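Local coordinates for alpha-fucosidase (Bifidobacterium bifidum, PDB 2EAC), which probably hydrolyses alpha-1,2-linked L-fucose from glycans, this chain being the family 95 catalytic part, with its flanking domains, of a longer membrane-anchored protein, at residues P566-L571 and N675-M680; S328-R333 and A435-L440; D188-A193 and K306-A311; Q133-N138 and G411-G416. One frame throughout, in Å; residues are numbered along the deposited sequence.

Contacts 1 and 4 are buried and reach the same bound iminosugar from different loops, their centres about 25 Å apart; contacts 2 and 3 are only partly buried and lie on the helices that lead from the N-terminal beta domain into the catalytic domain. In contact 1, charged and imidazole groups meet a hydroxyl of the ligand, whereas contact 4 joins two loops from different domains through a backbone bond and lends the ligand an aromatic face. Helices 297-314 and 316-331 follow each other in the chain: the first gives contact 3 its valine and alanine packing, the second ends in contact 2, where an arginine donates every hydrogen bond across it.

Contact 1 (P566-L571 and N675-M680); sequences PEQGPL and NQHRHM. With DFU ((2S,3R,4S,5R)-2-methylpiperidine-3,4,5-triol), chain E.
In the pocket that binds the iminosugar DFU, where the fucose of a substrate probably sits, Glu567 and Arg678 form a salt bridge beside the ligand, with Glu567 OE2 3.2 Å from Arg678 NH2 and the carboxylate turned 88° to the guanidinium. The guanidinium edge faces the ligand: NH2 of Arg678 donates to DFU O2 at 2.8 Å and its NE to DFU O3 at 3.1 Å. The ring edge of His679 completes the grip on the same hydroxyl, NE2 lying 2.7 Å from DFU O2. Glu567 OE2 has only a weak bond with that oxygen, while OE1 is held by Asn422. Glu567 follows a cis peptide bond, and its N donates to His677 NE2 at 3.0 Å, only 10° out of the ring plane. With ND1 of His677 bonded to Gln672, both ring nitrogens are engaged, which should fix the rotation of the ring. Gln568 CB lies over its face, 3.6 Å from the centroid, and Pro566 CB makes a CH-pi contact with the His679 ring. Water 1 ties Glu567 O to Arg678 NH2. The two loops meet at the ligand-binding pocket of the (alpha/alpha)6 barrel catalytic domain of this family 95 glycoside hydrolase.

Contact 2 (S328-R333 and A435-L440); sequences SAIYDR and ANMGEL
Ile330 packs against Met437 and Leu440 on the buried, apolar side of this contact, while Arg333 deals with the polar groups of Asn436 and Glu439 on the more exposed side. On the packed side Ile330 CG2 rests 3.9 Å from Met437 CG, the two side chains crossing at about a right angle. Its other branch carries CD1 to Leu440 CD2 at 4.2 Å, and Met437 and Leu440 also lean on Thr383 of helix 365-386. Toward solvent the chain of Arg333 folds at its middle torsions (chi3 -72°), which turns the guanidinium side-on to the backbone of Asn436. Both NE (3.3 Å) and NH2 (3.0 Å) of Arg333 donate to the single atom Asn436 O, reaching it from the same face of the carbonyl plane. NH2 of Arg333 also bonds Glu439 OE1 at 2.6 Å, in a salt bridge that meets the carboxylate 58° out of its plane; the second leg, NH1 to OE2, is long and weak. Glu439 lies on the solvent side. The amide of Asn436 lies against Arg333 CB, its ND2 bonded to Gly816 O. The arrangement docks the end of the interdomain linker helix onto a loop of the catalytic helical domain.

Contact 3 (D188-A193 and K306-A311); sequences DNVMVA and KVVQDA
Val190 of the segment 188-193 is a bump received by one flank of helix 297-314, where Val307 and Ala311, one helical turn apart, leave a hollow between them. The floor is the small methyl of Ala311: Val190 CG1 comes within 3.9 Å of Ala311 CB, and CG2 of the same valine within 4.0 Å of it. At the other end of the hollow Val307 CG1 rises beside Val190 CB at 4.1 Å, the two side chains lying alongside and pointing opposite ways. Val308 adds a looser shoulder, its CG1 4.4 Å from Val190 CG2. The bump the helix offers in return is Val307 CG1, set anti to its own backbone N (chi1 178°), which presses against Asn189 O at 3.2 Å. The surface it meets is shaped by a G1 beta bulge, where Asn189, with phi of 56°, and Val190 together face Ser185 on the neighbouring strand. Here the first linker helix lies on the sheet of the N-terminal beta domain, probably mutarotase-like in fold, and helix segment 306-311 crosses strand segment 190-193 at -55°. Strand 273-282 widens the bed, offering Ala279 to Val307 and Val308, and Tyr277 to Ala311. Above the apolar patch, water 2 donates to Asp188 O at 2.7 Å and to Val307 O at 2.8 Å, bridging loop and helix backbones where no direct hydrogen bond joins them. The carboxylate of Asp188 turns to Lys314, further along the same helix.

Contact 4 (Q133-N138 and G411-G416); sequences QGNYLN and GNTPWG. With DFU ((2S,3R,4S,5R)-2-methylpiperidine-3,4,5-triol), chain E.
The backbones of Asn135 and Gly416 come close, their CA atoms 4.6 Å apart, and the next amide, Tyr136 N, donates a nearly straight bond (169°) to Gly416 O at 3.0 Å. Gly416 has positive phi and lies tight against the opposing chain: Asn135 CB is 3.5 Å from Gly416 O. CB of Tyr136 packs against the same carbonyl oxygen, Gly416 O, from 3.6 Å. Residues Thr413 to Gly416 form a type II beta turn with Pro414 and Trp415 at its corners, closed by the bond from Gly416 N to Thr413 O at 3.1 Å. Gly416 thus ends the turn and at the same time hands its carbonyl to the facing loop. This is an interdomain joint: residues 133-138 belong to the N-terminal beta domain and residues 411-416 to the catalytic domain, whose pocket the turn borders. Trp415 points away from 133-138, and with CG anti to its carbonyl carbon (chi1 -52°) it lays one indole face against the bound DFU. The closest approach is from Trp415 CD2 to the methyl carbon C6 of DFU, 3.4 Å, offset toward the rim of the ring; His761, itself bonded to the ligand, meets the indole with the planes at about 55°. The phenol ring of Tyr136 leaves residues 411-416 behind, its OH bonded to Ile400 O, and its side chain comes about 7 Å from a bound calcium ion. Thr413 OG1 has its partner in Thr404, while a water donates to Tyr136 O at 2.8 Å.

Contact 1 (P566-L571 and N675-M680)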
loop_
_atom_site.group_PDB
_atom_site.type_symbol
_atom_site.label_atom_id
_atom_site.label_comp_id
_atom_site.label_asym_id
_atom_site.label_seq_id
_atom_site.Cartn_x
_atom_site.Cartn_y
_atom_site.Cartn_z
ATOM N N PRO A 566 7.706 -15.929 -5.595
ATOM C CA PRO A 566 8.056 -14.647 -6.201
ATOM C C PRO A 566 9.457 -14.156 -5.769
ATOM O O PRO A 566 9.799 -14.268 -4.584
ATOM C CB PRO A 566 6.965 -13.705 -5.687
ATOM C CG PRO A 566 5.805 -14.602 -5.354
ATOM C CD PRO A 566 6.451 -15.864 -4.826
ATOM N N GLU A 567 10.301 -13.716 -6.705
ATOM C CA GLU A 567 10.201 -14.005 -8.132
ATOM C C GLU A 567 11.552 -14.609 -8.551
ATOM O O GLU A 567 12.314 -14.010 -9.291
ATOM C CB GLU A 567 9.857 -12.745 -8.944
ATOM C CG GLU A 567 8.356 -12.337 -8.876
ATOM C CD GLU A 567 7.968 -11.197 -9.827
ATOM O OE1 GLU A 567 6.779 -10.752 -9.766
ATOM O OE2 GLU A 567 8.850 -10.724 -10.607
ATOM N N GLN A 568 11.839 -15.805 -8.052
ATOM C CA GLN A 568 13.108 -16.484 -8.339
ATOM C C GLN A 568 12.950 -18.005 -8.205
ATOM O O GLN A 568 11.905 -18.514 -7.768
ATOM C CB GLN A 568 14.240 -15.991 -7.416
ATOM C CG GLN A 568 14.099 -16.480 -5.969
ATOM C CD GLN A 568 15.345 -16.322 -5.073
ATOM O OE1 GLN A 568 15.270 -16.579 -3.867
ATOM N NE2 GLN A 568 16.467 -15.915 -5.644
ATOM N N GLY A 569 14.000 -18.727 -8.577
ATOM C CA GLY A 569 14.005 -20.154 -8.401
ATOM C C GLY A 569 13.215 -20.893 -9.463
ATOM O O GLY A 569 12.840 -20.316 -10.484
ATOM N N PRO A 570 12.971 -22.187 -9.224
ATOM C CA PRO A 570 12.276 -23.107 -10.141
ATOM C C PRO A 570 10.793 -22.833 -10.330
ATOM O O PRO A 570 10.081 -22.437 -9.383
ATOM C CB PRO A 570 12.476 -24.489 -9.505
ATOM C CG PRO A 570 13.395 -24.296 -8.370
ATOM C CD PRO A 570 13.428 -22.849 -8.000
ATOM N N LEU A 571 10.327 -23.069 -11.557
ATOM C CA LEU A 571 8.919 -22.927 -11.886
ATOM C C LEU A 571 8.220 -24.216 -11.537
ATOM O O LEU A 571 8.677 -25.301 -11.944
ATOM C CB LEU A 571 8.691 -22.660 -13.391
ATOM C CG LEU A 571 9.159 -21.424 -14.155
ATOM C CD1 LEU A 571 8.573 -21.458 -15.581
ATOM C CD2 LEU A 571 8.745 -20.172 -13.469
ATOM N N ASN A 675 23.392 -13.053 -2.813
ATOM C CA ASN A 675 22.154 -13.610 -2.123
ATOM C C ASN A 675 20.955 -12.653 -1.953
ATOM O O ASN A 675 20.093 -12.806 -1.049
ATOM C CB ASN A 675 22.518 -14.359 -0.864
ATOM C CG ASN A 675 23.367 -15.591 -1.152
ATOM O OD1 ASN A 675 22.906 -16.545 -1.750
ATOM N ND2 ASN A 675 24.598 -15.571 -0.695
ATOM N N GLN A 676 20.889 -11.708 -2.879
ATOM C CA GLN A 676 20.245 -10.419 -2.640
ATOM C C GLN A 676 18.906 -10.313 -3.273
ATOM O O GLN A 676 18.427 -9.197 -3.522
ATOM C CB GLN A 676 21.156 -9.280 -3.114
ATOM C CG GLN A 676 22.601 -9.356 -2.513
ATOM C CD GLN A 676 22.602 -9.364 -0.990
ATOM O OE1 GLN A 676 21.970 -8.516 -0.362
ATOM N NE2 GLN A 676 23.299 -10.327 -0.392
ATOM N N HIS A 677 18.268 -11.456 -3.508
ATOM C CA HIS A 677 16.985 -11.422 -4.214
ATOM C C HIS A 677 16.034 -10.424 -3.545
ATOM O O HIS A 677 15.896 -10.414 -2.326
ATOM C CB HIS A 677 16.327 -12.796 -4.318
ATOM C CG HIS A 677 15.099 -12.773 -5.167
ATOM N ND1 HIS A 677 15.107 -12.285 -6.460
ATOM C CD2 HIS A 677 13.818 -13.114 -4.898
ATOM C CE1 HIS A 677 13.883 -12.337 -6.953
ATOM N NE2 HIS A 677 13.084 -12.842 -6.026
ATOM N N ARG A 678 15.378 -9.583 -4.339
ATOM C CA ARG A 678 14.600 -8.502 -3.772
ATOM C C ARG A 678 13.431 -9.006 -2.912
ATOM O O ARG A 678 13.161 -8.451 -1.843
ATOM C CB ARG A 678 14.130 -7.546 -4.869
ATOM C CG ARG A 678 13.322 -8.181 -6.018
ATOM C CD ARG A 678 13.253 -7.198 -7.246
ATOM N NE ARG A 678 12.288 -7.737 -8.203
ATOM C CZ ARG A 678 12.505 -8.809 -8.972
ATOM N NH1 ARG A 678 13.695 -9.411 -8.957
ATOM N NH2 ARG A 678 11.533 -9.260 -9.772
ATOM N N HIS A 679 12.740 -10.041 -3.397
ATOM C CA HIS A 679 11.624 -10.678 -2.654
ATOM C C HIS A 679 12.202 -11.541 -1.526
ATOM O O HIS A 679 13.306 -12.088 -1.655
ATOM C CB HIS A 679 10.780 -11.561 -3.598
ATOM C CG HIS A 679 9.970 -10.798 -4.605
ATOM N ND1 HIS A 679 8.626 -10.506 -4.419
ATOM C CD2 HIS A 679 10.307 -10.275 -5.811
ATOM C CE1 HIS A 679 8.184 -9.817 -5.460
ATOM N NE2 HIS A 679 9.178 -9.671 -6.320
ATOM N N MET A 680 11.459 -11.661 -0.431
ATOM C CA MET A 680 11.790 -12.615 0.613
ATOM C C MET A 680 10.510 -13.379 0.916
ATOM O O MET A 680 9.942 -13.291 2.008
ATOM C CB MET A 680 12.341 -11.895 1.848
ATOM C CG MET A 680 13.530 -10.954 1.512
ATOM S SD MET A 680 14.308 -10.311 3.008
ATOM C CE MET A 680 12.926 -9.445 3.756
HETATM C C1 DFU E . 7.119 -7.305 -9.171
HETATM C C2 DFU E . 8.425 -7.006 -8.438
HETATM C C3 DFU E . 9.076 -5.729 -8.987
HETATM C C4 DFU E . 8.109 -4.546 -8.911
HETATM C C5 DFU E . 6.799 -4.870 -9.653
HETATM C C6 DFU E . 5.788 -3.728 -9.537
HETATM O O4 DFU E . 7.790 -4.270 -7.528
HETATM O O3 DFU E . 10.265 -5.444 -8.241
HETATM O O2 DFU E . 9.304 -8.149 -8.504
HETATM N N5 DFU E . 6.271 -6.116 -9.134
HETATM O O HOH W 1 12.773 -11.730 -10.978
#

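Contact 2 (S328-R333 and A435-L440)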
loop_
_atom_site.group_PDB
_atom_site.type_symbol
_atom_site.label_atom_id
_atom_site.label_comp_id
_atom_site.label_asym_id
_atom_site.label_seq_id
_atom_site.Cartn_x
_atom_site.Cartn_y
_atom_site.Cartn_z
ATOM N N SER A 328 -6.152 17.464 8.564
ATOM C CA SER A 328 -5.411 17.475 9.805
ATOM C C SER A 328 -6.029 16.559 10.857
ATOM O O SER A 328 -5.317 16.070 11.738
ATOM C CB SER A 328 -5.259 18.911 10.337
ATOM O OG SER A 328 -6.521 19.465 10.681
ATOM N N ALA A 329 -7.327 16.277 10.763
ATOM C CA ALA A 329 -7.953 15.394 11.728
ATOM C C ALA A 329 -7.313 14.010 11.637
ATOM O O ALA A 329 -7.132 13.349 12.655
ATOM C CB ALA A 329 -9.476 15.303 11.511
ATOM N N ILE A 330 -6.974 13.582 10.421
ATOM C CA ILE A 330 -6.234 12.338 10.231
ATOM C C ILE A 330 -4.723 12.537 10.424
ATOM O O ILE A 330 -4.085 11.761 11.114
ATOM C CB ILE A 330 -6.483 11.733 8.831
ATOM C CG1 ILE A 330 -7.990 11.503 8.609
ATOM C CG2 ILE A 330 -5.697 10.395 8.676
ATOM C CD1 ILE A 330 -8.359 11.337 7.150
ATOM N N TYR A 331 -4.158 13.569 9.807
ATOM C CA TYR A 331 -2.715 13.732 9.768
ATOM C C TYR A 331 -2.138 13.913 11.178
ATOM O O TYR A 331 -1.081 13.335 11.520
ATOM C CB TYR A 331 -2.298 14.912 8.871
ATOM C CG TYR A 331 -0.799 15.066 8.804
ATOM C CD1 TYR A 331 -0.022 14.307 7.881
ATOM C CD2 TYR A 331 -0.133 15.938 9.664
ATOM C CE1 TYR A 331 1.383 14.423 7.844
ATOM C CE2 TYR A 331 1.258 16.064 9.620
ATOM C CZ TYR A 331 2.010 15.317 8.707
ATOM O OH TYR A 331 3.392 15.465 8.685
ATOM N N ASP A 332 -2.838 14.694 11.999
ATOM C CA ASP A 332 -2.378 14.998 13.357
ATOM C C ASP A 332 -2.614 13.912 14.401
ATOM O O ASP A 332 -2.216 14.101 15.545
ATOM C CB ASP A 332 -2.954 16.331 13.823
ATOM C CG ASP A 332 -2.287 17.484 13.156
ATOM O OD1 ASP A 332 -1.164 17.297 12.637
ATOM O OD2 ASP A 332 -2.855 18.584 13.143
ATOM N N ARG A 333 -3.186 12.759 14.011
ATOM C CA ARG A 333 -3.375 11.640 14.967
ATOM C C ARG A 333 -2.059 11.113 15.567
ATOM O O ARG A 333 -2.008 10.616 16.716
ATOM C CB ARG A 333 -4.295 10.539 14.377
ATOM C CG ARG A 333 -5.512 11.210 13.767
ATOM C CD ARG A 333 -6.927 10.588 13.779
ATOM N NE ARG A 333 -7.022 9.493 12.893
ATOM C CZ ARG A 333 -8.058 9.058 12.188
ATOM N NH1 ARG A 333 -9.257 9.628 12.145
ATOM N NH2 ARG A 333 -7.830 7.960 11.481
ATOM N N ALA A 435 -0.422 3.154 12.066
ATOM C CA ALA A 435 -0.218 4.611 12.008
ATOM C C ALA A 435 -1.522 5.388 12.081
ATOM O O ALA A 435 -1.560 6.539 11.711
ATOM C CB ALA A 435 0.656 5.038 10.765
ATOM N N ASN A 436 -2.584 4.755 12.622
ATOM C CA ASN A 436 -3.810 5.467 12.976
ATOM C C ASN A 436 -4.540 6.075 11.760
ATOM O O ASN A 436 -4.972 7.225 11.763
ATOM C CB ASN A 436 -3.534 6.520 14.079
ATOM C CG ASN A 436 -4.731 6.691 15.051
ATOM O OD1 ASN A 436 -5.846 6.301 14.743
ATOM N ND2 ASN A 436 -4.479 7.256 16.208
ATOM N N MET A 437 -4.715 5.260 10.726
ATOM C CA MET A 437 -5.460 5.683 9.532
ATOM C C MET A 437 -6.406 4.578 9.076
ATOM O O MET A 437 -6.611 4.388 7.881
ATOM C CB MET A 437 -4.488 6.087 8.389
ATOM C CG MET A 437 -3.504 7.218 8.724
ATOM S SD MET A 437 -2.355 7.549 7.346
ATOM C CE MET A 437 -1.388 6.055 7.328
ATOM N N GLY A 438 -6.974 3.854 10.048
ATOM C CA GLY A 438 -7.735 2.646 9.805
ATOM C C GLY A 438 -8.880 2.771 8.833
ATOM O O GLY A 438 -9.135 1.840 8.054
ATOM N N GLU A 439 -9.581 3.902 8.873
ATOM C CA GLU A 439 -10.705 4.127 7.942
ATOM C C GLU A 439 -10.243 4.214 6.493
ATOM O O GLU A 439 -11.042 3.967 5.579
ATOM C CB GLU A 439 -11.576 5.354 8.311
ATOM C CG GLU A 439 -10.834 6.621 8.699
ATOM C CD GLU A 439 -10.450 6.612 10.158
ATOM O OE1 GLU A 439 -9.330 6.164 10.428
ATOM O OE2 GLU A 439 -11.264 6.997 11.033
ATOM N N LEU A 440 -8.953 4.532 6.292
ATOM C CA LEU A 440 -8.385 4.703 4.939
ATOM C C LEU A 440 -8.143 3.349 4.247
ATOM O O LEU A 440 -7.772 3.297 3.062
ATOM C CB LEU A 440 -7.105 5.563 5.006
ATOM C CG LEU A 440 -7.271 7.005 5.612
ATOM C CD1 LEU A 440 -6.165 7.930 5.188
ATOM C CD2 LEU A 440 -8.614 7.639 5.258
#

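Contact 3 (D188-A193 and K306-A311)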
loop_
_atom_site.group_PDB
_atom_site.type_symbol
_atom_site.label_atom_id
_atom_site.label_comp_id
_atom_site.label_asym_id
_atom_site.label_seq_id
_atom_site.Cartn_x
_atom_site.Cartn_y
_atom_site.Cartn_z
ATOM N N ASP A 188 -15.405 18.532 -0.034
ATOM C CA ASP A 188 -16.031 19.219 -1.155
ATOM C C ASP A 188 -15.619 18.632 -2.515
ATOM O O ASP A 188 -16.049 19.105 -3.564
ATOM C CB ASP A 188 -15.813 20.738 -1.068
ATOM C CG ASP A 188 -16.631 21.363 0.056
ATOM O OD1 ASP A 188 -17.873 21.174 0.080
ATOM O OD2 ASP A 188 -16.039 21.985 0.951
ATOM N N ASN A 189 -14.807 17.578 -2.476
ATOM C CA ASN A 189 -14.522 16.775 -3.660
ATOM C C ASN A 189 -13.968 17.611 -4.807
ATOM O O ASN A 189 -14.322 17.414 -5.966
ATOM C CB ASN A 189 -15.765 16.003 -4.111
ATOM C CG ASN A 189 -15.401 14.844 -5.057
ATOM O OD1 ASN A 189 -14.281 14.328 -4.998
ATOM N ND2 ASN A 189 -16.326 14.454 -5.932
ATOM N N VAL A 190 -13.070 18.538 -4.484
ATOM C CA VAL A 190 -12.691 19.552 -5.476
ATOM C C VAL A 190 -11.228 19.909 -5.262
ATOM O O VAL A 190 -10.733 19.896 -4.125
ATOM C CB VAL A 190 -13.640 20.790 -5.357
ATOM C CG1 VAL A 190 -13.339 21.648 -4.061
ATOM C CG2 VAL A 190 -13.653 21.664 -6.618
ATOM N N MET A 191 -10.545 20.227 -6.357
ATOM C CA MET A 191 -9.189 20.722 -6.307
ATOM C C MET A 191 -9.236 22.262 -6.426
ATOM O O MET A 191 -10.065 22.828 -7.195
ATOM C CB MET A 191 -8.326 20.082 -7.421
ATOM C CG MET A 191 -6.987 20.755 -7.632
ATOM S SD MET A 191 -5.953 19.966 -8.897
ATOM C CE MET A 191 -5.841 18.262 -8.324
ATOM N N VAL A 192 -8.368 22.925 -5.646
ATOM C CA VAL A 192 -8.441 24.365 -5.492
ATOM C C VAL A 192 -7.068 24.941 -5.795
ATOM O O VAL A 192 -6.042 24.407 -5.336
ATOM C CB VAL A 192 -8.901 24.759 -4.080
ATOM C CG1 VAL A 192 -8.910 26.301 -3.954
ATOM C CG2 VAL A 192 -10.325 24.238 -3.800
ATOM N N ALA A 193 -7.033 25.967 -6.640
ATOM C CA ALA A 193 -5.797 26.713 -6.862
ATOM C C ALA A 193 -6.058 28.174 -6.534
ATOM O O ALA A 193 -6.902 28.806 -7.166
ATOM C CB ALA A 193 -5.299 26.571 -8.309
ATOM N N LYS A 306 -21.759 20.606 -11.310
ATOM C CA LYS A 306 -22.276 20.817 -9.962
ATOM C C LYS A 306 -21.183 20.811 -8.880
ATOM O O LYS A 306 -21.267 21.565 -7.903
ATOM C CB LYS A 306 -23.395 19.810 -9.656
ATOM C CG LYS A 306 -24.036 19.943 -8.279
ATOM C CD LYS A 306 -25.396 19.295 -8.230
ATOM C CE LYS A 306 -25.988 19.154 -6.790
ATOM N NZ LYS A 306 -25.815 20.313 -5.864
ATOM N N VAL A 307 -20.152 19.980 -9.038
ATOM C CA VAL A 307 -19.031 19.964 -8.054
ATOM C C VAL A 307 -18.386 21.348 -7.948
ATOM O O VAL A 307 -18.266 21.928 -6.849
ATOM C CB VAL A 307 -17.934 18.880 -8.378
ATOM C CG1 VAL A 307 -16.745 18.922 -7.355
ATOM C CG2 VAL A 307 -18.511 17.521 -8.398
ATOM N N VAL A 308 -17.970 21.884 -9.086
ATOM C CA VAL A 308 -17.285 23.183 -9.083
ATOM C C VAL A 308 -18.241 24.314 -8.655
ATOM O O VAL A 308 -17.823 25.249 -7.968
ATOM C CB VAL A 308 -16.503 23.473 -10.418
ATOM C CG1 VAL A 308 -15.347 22.442 -10.604
ATOM C CG2 VAL A 308 -17.418 23.476 -11.653
ATOM N N GLN A 309 -19.524 24.179 -9.005
ATOM C CA GLN A 309 -20.530 25.195 -8.669
ATOM C C GLN A 309 -20.795 25.229 -7.182
ATOM O O GLN A 309 -20.744 26.302 -6.568
ATOM C CB GLN A 309 -21.849 25.015 -9.449
ATOM C CG GLN A 309 -22.814 26.244 -9.292
ATOM C CD GLN A 309 -22.147 27.558 -9.698
ATOM O OE1 GLN A 309 -21.738 27.732 -10.851
ATOM N NE2 GLN A 309 -22.013 28.479 -8.749
ATOM N N ASP A 310 -21.078 24.062 -6.602
ATOM C CA ASP A 310 -21.230 23.930 -5.147
ATOM C C ASP A 310 -20.016 24.468 -4.352
ATOM O O ASP A 310 -20.164 25.194 -3.376
ATOM C CB ASP A 310 -21.495 22.456 -4.799
ATOM C CG ASP A 310 -22.893 21.991 -5.195
ATOM O OD1 ASP A 310 -23.742 22.826 -5.632
ATOM O OD2 ASP A 310 -23.135 20.770 -5.063
ATOM N N ALA A 311 -18.816 24.087 -4.766
ATOM C CA ALA A 311 -17.583 24.612 -4.191
ATOM C C ALA A 311 -17.511 26.138 -4.265
ATOM O O ALA A 311 -17.263 26.798 -3.250
ATOM C CB ALA A 311 -16.393 24.009 -4.896
HETATM O O HOH W 2 -18.063 20.636 -4.402
#

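Contact 4 (Q133-N138 and G411-G416)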
loop_
_atom_site.group_PDB
_atom_site.type_symbol
_atom_site.label_atom_id
_atom_site.label_comp_id
_atom_site.label_asym_id
_atom_site.label_seq_id
_atom_site.Cartn_x
_atom_site.Cartn_y
_atom_site.Cartn_z
ATOM N N GLN A 133 -6.230 -5.870 -20.632
ATOM C CA GLN A 133 -5.693 -5.705 -19.288
ATOM C C GLN A 133 -5.769 -4.225 -18.974
ATOM O O GLN A 133 -6.320 -3.838 -17.953
ATOM C CB GLN A 133 -4.266 -6.206 -19.188
ATOM C CG GLN A 133 -3.611 -5.988 -17.801
ATOM C CD GLN A 133 -2.308 -6.790 -17.684
ATOM O OE1 GLN A 133 -1.959 -7.492 -18.601
ATOM N NE2 GLN A 133 -1.644 -6.736 -16.529
ATOM N N GLY A 134 -5.236 -3.402 -19.879
ATOM C CA GLY A 134 -5.255 -1.960 -19.701
ATOM C C GLY A 134 -4.281 -1.536 -18.626
ATOM O O GLY A 134 -3.432 -2.336 -18.200
ATOM N N ASN A 135 -4.382 -0.270 -18.223
ATOM C CA ASN A 135 -3.492 0.322 -17.219
ATOM C C ASN A 135 -4.038 1.631 -16.689
ATOM O O ASN A 135 -5.049 2.128 -17.180
ATOM C CB ASN A 135 -2.020 0.496 -17.705
ATOM C CG ASN A 135 -1.877 1.406 -18.926
ATOM O OD1 ASN A 135 -2.859 1.842 -19.580
ATOM N ND2 ASN A 135 -0.653 1.744 -19.202
ATOM N N TYR A 136 -3.385 2.162 -15.661
ATOM C CA TYR A 136 -3.751 3.470 -15.134
ATOM C C TYR A 136 -3.147 4.562 -16.011
ATOM O O TYR A 136 -1.979 4.475 -16.356
ATOM C CB TYR A 136 -3.199 3.612 -13.714
ATOM C CG TYR A 136 -3.582 4.881 -12.978
ATOM C CD1 TYR A 136 -4.928 5.223 -12.768
ATOM C CD2 TYR A 136 -2.605 5.693 -12.423
ATOM C CE1 TYR A 136 -5.266 6.382 -12.056
ATOM C CE2 TYR A 136 -2.946 6.857 -11.707
ATOM C CZ TYR A 136 -4.276 7.170 -11.503
ATOM O OH TYR A 136 -4.612 8.329 -10.780
ATOM N N LEU A 137 -3.927 5.610 -16.314
ATOM C CA LEU A 137 -3.460 6.684 -17.191
ATOM C C LEU A 137 -3.197 7.951 -16.421
ATOM O O LEU A 137 -4.008 8.321 -15.579
ATOM C CB LEU A 137 -4.540 7.031 -18.216
ATOM C CG LEU A 137 -5.005 5.950 -19.217
ATOM C CD1 LEU A 137 -6.041 6.557 -20.142
ATOM C CD2 LEU A 137 -3.865 5.427 -19.995
ATOM N N ASN A 138 -2.103 8.650 -16.739
ATOM C CA ASN A 138 -2.030 10.085 -16.408
ATOM C C ASN A 138 -3.184 10.755 -17.162
ATOM O O ASN A 138 -3.408 10.464 -18.350
ATOM C CB ASN A 138 -0.704 10.705 -16.799
ATOM C CG ASN A 138 -0.767 12.247 -16.828
ATOM O OD1 ASN A 138 -0.932 12.906 -15.791
ATOM N ND2 ASN A 138 -0.669 12.811 -18.018
ATOM N N GLY A 411 3.098 -0.996 -21.219
ATOM C CA GLY A 411 3.336 0.001 -22.275
ATOM C C GLY A 411 4.232 1.133 -21.811
ATOM O O GLY A 411 5.368 0.885 -21.406
ATOM N N ASN A 412 3.680 2.347 -21.826
ATOM C CA ASN A 412 4.345 3.599 -21.453
ATOM C C ASN A 412 4.450 3.837 -19.937
ATOM O O ASN A 412 5.199 4.717 -19.522
ATOM C CB ASN A 412 3.597 4.807 -22.073
ATOM C CG ASN A 412 3.583 4.789 -23.596
ATOM O OD1 ASN A 412 4.364 4.073 -24.208
ATOM N ND2 ASN A 412 2.675 5.562 -24.207
ATOM N N THR A 413 3.685 3.082 -19.136
ATOM C CA THR A 413 3.671 3.218 -17.655
ATOM C C THR A 413 4.235 1.941 -17.031
ATOM O O THR A 413 3.790 0.848 -17.388
ATOM C CB THR A 413 2.226 3.473 -17.152
ATOM O OG1 THR A 413 1.743 4.673 -17.752
ATOM C CG2 THR A 413 2.127 3.601 -15.645
ATOM N N PRO A 414 5.221 2.065 -16.103
ATOM C CA PRO A 414 5.885 0.838 -15.589
ATOM C C PRO A 414 4.900 -0.028 -14.819
ATOM O O PRO A 414 4.224 0.474 -13.913
ATOM C CB PRO A 414 7.002 1.375 -14.661
ATOM C CG PRO A 414 6.617 2.803 -14.345
ATOM C CD PRO A 414 5.794 3.303 -15.517
ATOM N N TRP A 415 4.809 -1.300 -15.202
ATOM C CA TRP A 415 3.876 -2.272 -14.593
ATOM C C TRP A 415 2.430 -1.742 -14.533
ATOM O O TRP A 415 1.630 -2.157 -13.672
ATOM C CB TRP A 415 4.339 -2.701 -13.192
ATOM C CG TRP A 415 5.792 -3.196 -13.104
ATOM C CD1 TRP A 415 6.279 -4.419 -13.486
ATOM C CD2 TRP A 415 6.901 -2.480 -12.546
ATOM N NE1 TRP A 415 7.632 -4.496 -13.211
ATOM C CE2 TRP A 415 8.032 -3.319 -12.634
ATOM C CE3 TRP A 415 7.048 -1.207 -11.978
ATOM C CZ2 TRP A 415 9.294 -2.912 -12.200
ATOM C CZ3 TRP A 415 8.294 -0.814 -11.540
ATOM C CH2 TRP A 415 9.395 -1.651 -11.657
ATOM N N GLY A 416 2.101 -0.843 -15.461
ATOM C CA GLY A 416 0.749 -0.340 -15.620
ATOM C C GLY A 416 0.278 0.547 -14.483
ATOM O O GLY A 416 -0.870 0.937 -14.475
HETATM C C1 DFU E . 7.119 -7.305 -9.171
HETATM C C2 DFU E . 8.425 -7.006 -8.438
HETATM C C3 DFU E . 9.076 -5.729 -8.987
HETATM C C4 DFU E . 8.109 -4.546 -8.911
HETATM C C5 DFU E . 6.799 -4.870 -9.653
HETATM C C6 DFU E . 5.788 -3.728 -9.537
HETATM O O4 DFU E . 7.790 -4.270 -7.528
HETATM O O3 DFU E . 10.265 -5.444 -8.241
HETATM O O2 DFU E . 9.304 -8.149 -8.504
HETATM N N5 DFU E . 6.271 -6.116 -9.134
HETATM O O HOH W 3 -0.475 4.388 -18.716
#